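Local coordinates for vacuolar protein sorting-associated protein 54 (Mus musculus, PDB 3N1E) that contributes this C-terminal domain to the GARP tethering complex, which probably acts in retrograde transport from endosomes to the trans-Golgi network, at residues Cys58-Phe69 with Phe118-Leu129. Residues are numbered along the deposited sequence; the frame is centred on the assembly and turned at random.
Sequences CKQMTKMHEAIF and FYTGNLQALKGL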
loop_
_atom_site.group_PDB
_atom_site.type_symbol
_atom_site.label_atom_id
_atom_site.label_comp_id
_atom_site.label_asym_id
_atom_site.label_seq_id
_atom_site.Cartn_x
_atom_site.Cartn_y
_atom_site.Cartn_z
ATOM N N CYS A 58 -8.526 -1.995 3.232
ATOM C CA CYS A 58 -8.835 -1.541 1.871
ATOM C C CYS A 58 -9.629 -0.242 1.847
ATOM O O CYS A 58 -9.391 0.591 0.966
ATOM C CB CYS A 58 -9.538 -2.637 1.066
ATOM S SG CYS A 58 -8.410 -4.036 0.765
ATOM N N LYS A 59 -10.547 -0.052 2.802
ATOM C CA LYS A 59 -11.272 1.208 2.876
ATOM C C LYS A 59 -10.299 2.376 3.103
ATOM O O LYS A 59 -10.422 3.411 2.442
ATOM C CB LYS A 59 -12.338 1.182 3.982
ATOM C CG LYS A 59 -13.251 2.397 3.962
ATOM C CD LYS A 59 -14.527 2.187 4.788
ATOM C CE LYS A 59 -15.682 2.991 4.171
ATOM N NZ LYS A 59 -16.532 3.770 5.132
ATOM N N GLN A 60 -9.334 2.203 4.010
ATOM C CA GLN A 60 -8.375 3.302 4.285
ATOM C C GLN A 60 -7.426 3.570 3.133
ATOM O O GLN A 60 -7.079 4.726 2.882
ATOM C CB GLN A 60 -7.643 3.126 5.623
ATOM C CG GLN A 60 -8.569 3.001 6.813
ATOM C CD GLN A 60 -9.643 4.081 6.877
ATOM O OE1 GLN A 60 -9.353 5.255 6.741
ATOM N NE2 GLN A 60 -10.890 3.664 7.021
ATOM N N MET A 61 -7.037 2.523 2.403
ATOM C CA MET A 61 -6.211 2.649 1.205
ATOM C C MET A 61 -6.958 3.458 0.142
ATOM O O MET A 61 -6.394 4.319 -0.528
ATOM C CB MET A 61 -5.862 1.253 0.662
ATOM C CG MET A 61 -4.935 0.449 1.560
ATOM S SD MET A 61 -3.244 0.961 1.312
ATOM C CE MET A 61 -3.511 2.725 1.302
ATOM N N THR A 62 -8.246 3.166 0.003
ATOM C CA THR A 62 -9.129 3.874 -0.920
ATOM C C THR A 62 -9.245 5.345 -0.534
ATOM O O THR A 62 -9.146 6.232 -1.372
ATOM C CB THR A 62 -10.531 3.220 -0.915
ATOM O OG1 THR A 62 -10.430 1.924 -1.512
ATOM C CG2 THR A 62 -11.565 4.058 -1.663
ATOM N N LYS A 63 -9.471 5.586 0.756
ATOM C CA LYS A 63 -9.649 6.956 1.226
ATOM C C LYS A 63 -8.347 7.740 1.055
ATOM O O LYS A 63 -8.378 8.930 0.729
ATOM C CB LYS A 63 -10.103 6.987 2.691
ATOM C CG LYS A 63 -11.537 6.590 2.913
ATOM C CD LYS A 63 -12.527 7.677 2.515
ATOM C CE LYS A 63 -13.944 7.282 2.946
ATOM N NZ LYS A 63 -14.964 7.723 1.945
ATOM N N MET A 64 -7.220 7.066 1.279
ATOM C CA MET A 64 -5.909 7.701 1.116
ATOM C C MET A 64 -5.721 8.110 -0.345
ATOM O O MET A 64 -5.282 9.230 -0.635
ATOM C CB MET A 64 -4.784 6.762 1.514
ATOM C CG MET A 64 -3.436 7.445 1.407
ATOM S SD MET A 64 -2.111 6.346 1.810
ATOM C CE MET A 64 -1.766 5.540 0.258
ATOM N N HIS A 65 -6.102 7.223 -1.259
ATOM C CA HIS A 65 -5.940 7.488 -2.683
ATOM C C HIS A 65 -6.803 8.693 -3.074
ATOM O O HIS A 65 -6.347 9.578 -3.810
ATOM C CB HIS A 65 -6.350 6.248 -3.483
ATOM C CG HIS A 65 -6.183 6.391 -4.962
ATOM N ND1 HIS A 65 -7.176 6.895 -5.779
ATOM C CD2 HIS A 65 -5.141 6.097 -5.774
ATOM C CE1 HIS A 65 -6.750 6.905 -7.030
ATOM N NE2 HIS A 65 -5.520 6.425 -7.055
ATOM N N GLU A 66 -8.030 8.735 -2.549
ATOM C CA GLU A 66 -8.941 9.858 -2.830
ATOM C C GLU A 66 -8.383 11.183 -2.314
ATOM O O GLU A 66 -8.517 12.235 -2.977
ATOM C CB GLU A 66 -10.329 9.578 -2.240
ATOM C CG GLU A 66 -11.116 8.555 -3.048
ATOM C CD GLU A 66 -12.319 7.981 -2.307
ATOM O OE1 GLU A 66 -12.593 8.411 -1.161
ATOM O OE2 GLU A 66 -12.996 7.101 -2.879
ATOM N N ALA A 67 -7.742 11.132 -1.147
ATOM C CA ALA A 67 -7.196 12.326 -0.512
ATOM C C ALA A 67 -5.989 12.916 -1.271
ATOM O O ALA A 67 -5.806 14.142 -1.266
ATOM C CB ALA A 67 -6.811 12.018 0.935
ATOM N N ILE A 68 -5.153 12.066 -1.871
ATOM C CA ILE A 68 -3.881 12.540 -2.481
ATOM C C ILE A 68 -3.863 12.583 -4.006
ATOM O O ILE A 68 -2.877 13.024 -4.618
ATOM C CB ILE A 68 -2.602 11.792 -1.957
ATOM C CG1 ILE A 68 -2.665 10.262 -2.141
ATOM C CG2 ILE A 68 -2.413 12.058 -0.494
ATOM C CD1 ILE A 68 -2.617 9.727 -3.541
ATOM N N PHE A 69 -4.934 12.101 -4.622
ATOM C CA PHE A 69 -4.952 11.991 -6.064
ATOM C C PHE A 69 -4.608 13.308 -6.769
ATOM O O PHE A 69 -3.802 13.318 -7.722
ATOM C CB PHE A 69 -6.288 11.469 -6.577
ATOM C CG PHE A 69 -6.259 11.162 -8.041
ATOM C CD1 PHE A 69 -5.584 10.040 -8.508
ATOM C CD2 PHE A 69 -6.837 12.030 -8.960
ATOM C CE1 PHE A 69 -5.515 9.761 -9.877
ATOM C CE2 PHE A 69 -6.779 11.750 -10.329
ATOM C CZ PHE A 69 -6.114 10.614 -10.781
ATOM N N PHE A 118 -8.806 -10.001 -2.566
ATOM C CA PHE A 118 -9.616 -8.788 -2.335
ATOM C C PHE A 118 -8.722 -7.521 -2.246
ATOM O O PHE A 118 -8.978 -6.510 -2.894
ATOM C CB PHE A 118 -10.491 -8.960 -1.094
ATOM C CG PHE A 118 -11.283 -7.736 -0.747
ATOM C CD1 PHE A 118 -12.443 -7.448 -1.451
ATOM C CD2 PHE A 118 -10.861 -6.876 0.261
ATOM C CE1 PHE A 118 -13.200 -6.296 -1.152
ATOM C CE2 PHE A 118 -11.623 -5.716 0.590
ATOM C CZ PHE A 118 -12.786 -5.446 -0.112
ATOM N N TYR A 119 -7.651 -7.614 -1.463
ATOM C CA TYR A 119 -6.686 -6.523 -1.316
ATOM C C TYR A 119 -6.092 -6.098 -2.648
ATOM O O TYR A 119 -6.030 -4.913 -2.958
ATOM C CB TYR A 119 -5.554 -6.963 -0.366
ATOM C CG TYR A 119 -4.374 -6.003 -0.292
ATOM C CD1 TYR A 119 -3.302 -6.139 -1.157
ATOM C CD2 TYR A 119 -4.367 -4.934 0.625
ATOM C CE1 TYR A 119 -2.227 -5.258 -1.109
ATOM C CE2 TYR A 119 -3.286 -4.048 0.670
ATOM C CZ TYR A 119 -2.228 -4.246 -0.182
ATOM O OH TYR A 119 -1.143 -3.418 -0.175
ATOM N N THR A 120 -5.612 -7.060 -3.419
ATOM C CA THR A 120 -4.959 -6.776 -4.704
ATOM C C THR A 120 -5.931 -6.140 -5.707
ATOM O O THR A 120 -5.581 -5.178 -6.424
ATOM C CB THR A 120 -4.364 -8.071 -5.292
ATOM O OG1 THR A 120 -3.407 -8.630 -4.374
ATOM C CG2 THR A 120 -3.685 -7.796 -6.586
ATOM N N GLY A 121 -7.131 -6.710 -5.770
ATOM C CA GLY A 121 -8.198 -6.218 -6.640
ATOM C C GLY A 121 -8.545 -4.778 -6.304
ATOM O O GLY A 121 -8.627 -3.908 -7.199
ATOM N N ASN A 122 -8.764 -4.516 -5.010
ATOM C CA ASN A 122 -9.029 -3.176 -4.556
ATOM C C ASN A 122 -7.918 -2.205 -4.986
ATOM O O ASN A 122 -8.219 -1.102 -5.484
ATOM C CB ASN A 122 -9.125 -3.165 -3.021
ATOM C CG ASN A 122 -9.443 -1.803 -2.492
ATOM O OD1 ASN A 122 -8.587 -1.110 -1.920
ATOM N ND2 ASN A 122 -10.671 -1.376 -2.726
ATOM N N LEU A 123 -6.667 -2.577 -4.702
ATOM C CA LEU A 123 -5.533 -1.675 -4.986
ATOM C C LEU A 123 -5.427 -1.373 -6.467
ATOM O O LEU A 123 -5.364 -0.191 -6.859
ATOM C CB LEU A 123 -4.222 -2.280 -4.451
ATOM C CG LEU A 123 -2.961 -1.419 -4.449
ATOM C CD1 LEU A 123 -1.972 -2.059 -3.468
ATOM C CD2 LEU A 123 -2.340 -1.270 -5.833
ATOM N N GLN A 124 -5.458 -2.420 -7.282
ATOM C CA GLN A 124 -5.186 -2.297 -8.712
ATOM C C GLN A 124 -6.330 -1.614 -9.455
ATOM O O GLN A 124 -6.128 -1.095 -10.563
ATOM C CB GLN A 124 -4.774 -3.646 -9.316
ATOM C CG GLN A 124 -3.362 -4.012 -8.819
ATOM C CD GLN A 124 -2.844 -5.367 -9.273
ATOM O OE1 GLN A 124 -3.614 -6.285 -9.580
ATOM N NE2 GLN A 124 -1.516 -5.501 -9.308
ATOM N N ALA A 125 -7.501 -1.559 -8.821
ATOM C CA ALA A 125 -8.660 -0.850 -9.387
ATOM C C ALA A 125 -8.648 0.664 -9.139
ATOM O O ALA A 125 -9.459 1.404 -9.724
ATOM C CB ALA A 125 -9.921 -1.456 -8.872
ATOM N N LEU A 126 -7.731 1.133 -8.304
ATOM C CA LEU A 126 -7.549 2.579 -8.099
ATOM C C LEU A 126 -6.840 3.250 -9.279
ATOM O O LEU A 126 -5.909 2.678 -9.850
ATOM C CB LEU A 126 -6.789 2.821 -6.786
ATOM C CG LEU A 126 -7.542 2.365 -5.536
ATOM C CD1 LEU A 126 -6.607 2.373 -4.333
ATOM C CD2 LEU A 126 -8.810 3.223 -5.285
ATOM N N LYS A 127 -7.287 4.459 -9.647
ATOM C CA LYS A 127 -6.718 5.147 -10.830
ATOM C C LYS A 127 -5.215 5.259 -10.747
ATOM O O LYS A 127 -4.681 5.760 -9.748
ATOM C CB LYS A 127 -7.291 6.559 -10.974
ATOM C CG LYS A 127 -8.725 6.616 -11.383
ATOM C CD LYS A 127 -9.091 8.084 -11.647
ATOM C CE LYS A 127 -10.409 8.467 -10.980
ATOM N NZ LYS A 127 -10.860 9.822 -11.428
ATOM N N GLY A 128 -4.546 4.822 -11.812
ATOM C CA GLY A 128 -3.086 4.869 -11.913
ATOM C C GLY A 128 -2.329 3.661 -11.374
ATOM O O GLY A 128 -1.110 3.562 -11.563
ATOM N N LEU A 129 -3.032 2.739 -10.707
ATOM C CA LEU A 129 -2.340 1.643 -10.013
ATOM C C LEU A 129 -2.455 0.260 -10.669
ATOM O O LEU A 129 -2.001 -0.743 -10.112
ATOM C CB LEU A 129 -2.797 1.565 -8.546
ATOM C CG LEU A 129 -2.714 2.858 -7.714
ATOM C CD1 LEU A 129 -3.021 2.500 -6.275
ATOM C CD2 LEU A 129 -1.335 3.532 -7.816
HETATM O O HOH W 1 -11.884 1.359 -3.743
#
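H65 reaches from helix 52-68 to the type II turn L126-L129 after helix 107-124, and its NE2 donates a hydrogen bond to K127 O at 2.9 Å. The evidence for a well-directed bond is twofold: the N-H...O angle is 152°, and the acceptor lies near the imidazole plane while the donor sits on a carbonyl lone pair. With CG anti to the backbone N (chi1 -178°), the ring extends across the gap, and L126 CB covers one face, 3.8 Å from the centroid, as a CH-pi contact.

C58 makes the other tight point. Its SG touches F118 CE2 at 3.6 Å and lies oblique to the rings of both F118 and Y119, while its CB packs against the N122 amide. Between them the contact is looser: T62 OG1 and N122 ND2 stand 3.5 Å apart without a direct bond, and in the T62 conformer described here a water donates to OG1 at 2.7 Å and accepts weakly from ND2. T62 OG1 itself donates to C58 O within the helix. At the exposed margin, F69 CE1 meets K127 CB at 3.8 Å.

The helix segments run nearly parallel, 11° apart with axes 10.1 Å distant. Within this helical bundle, M61 packs on helices 17-40 and 74-98, L129 touches F81 of helix 74-98, and Y119 stacks on Y88 and hydrogen-bonds N85 of that helix.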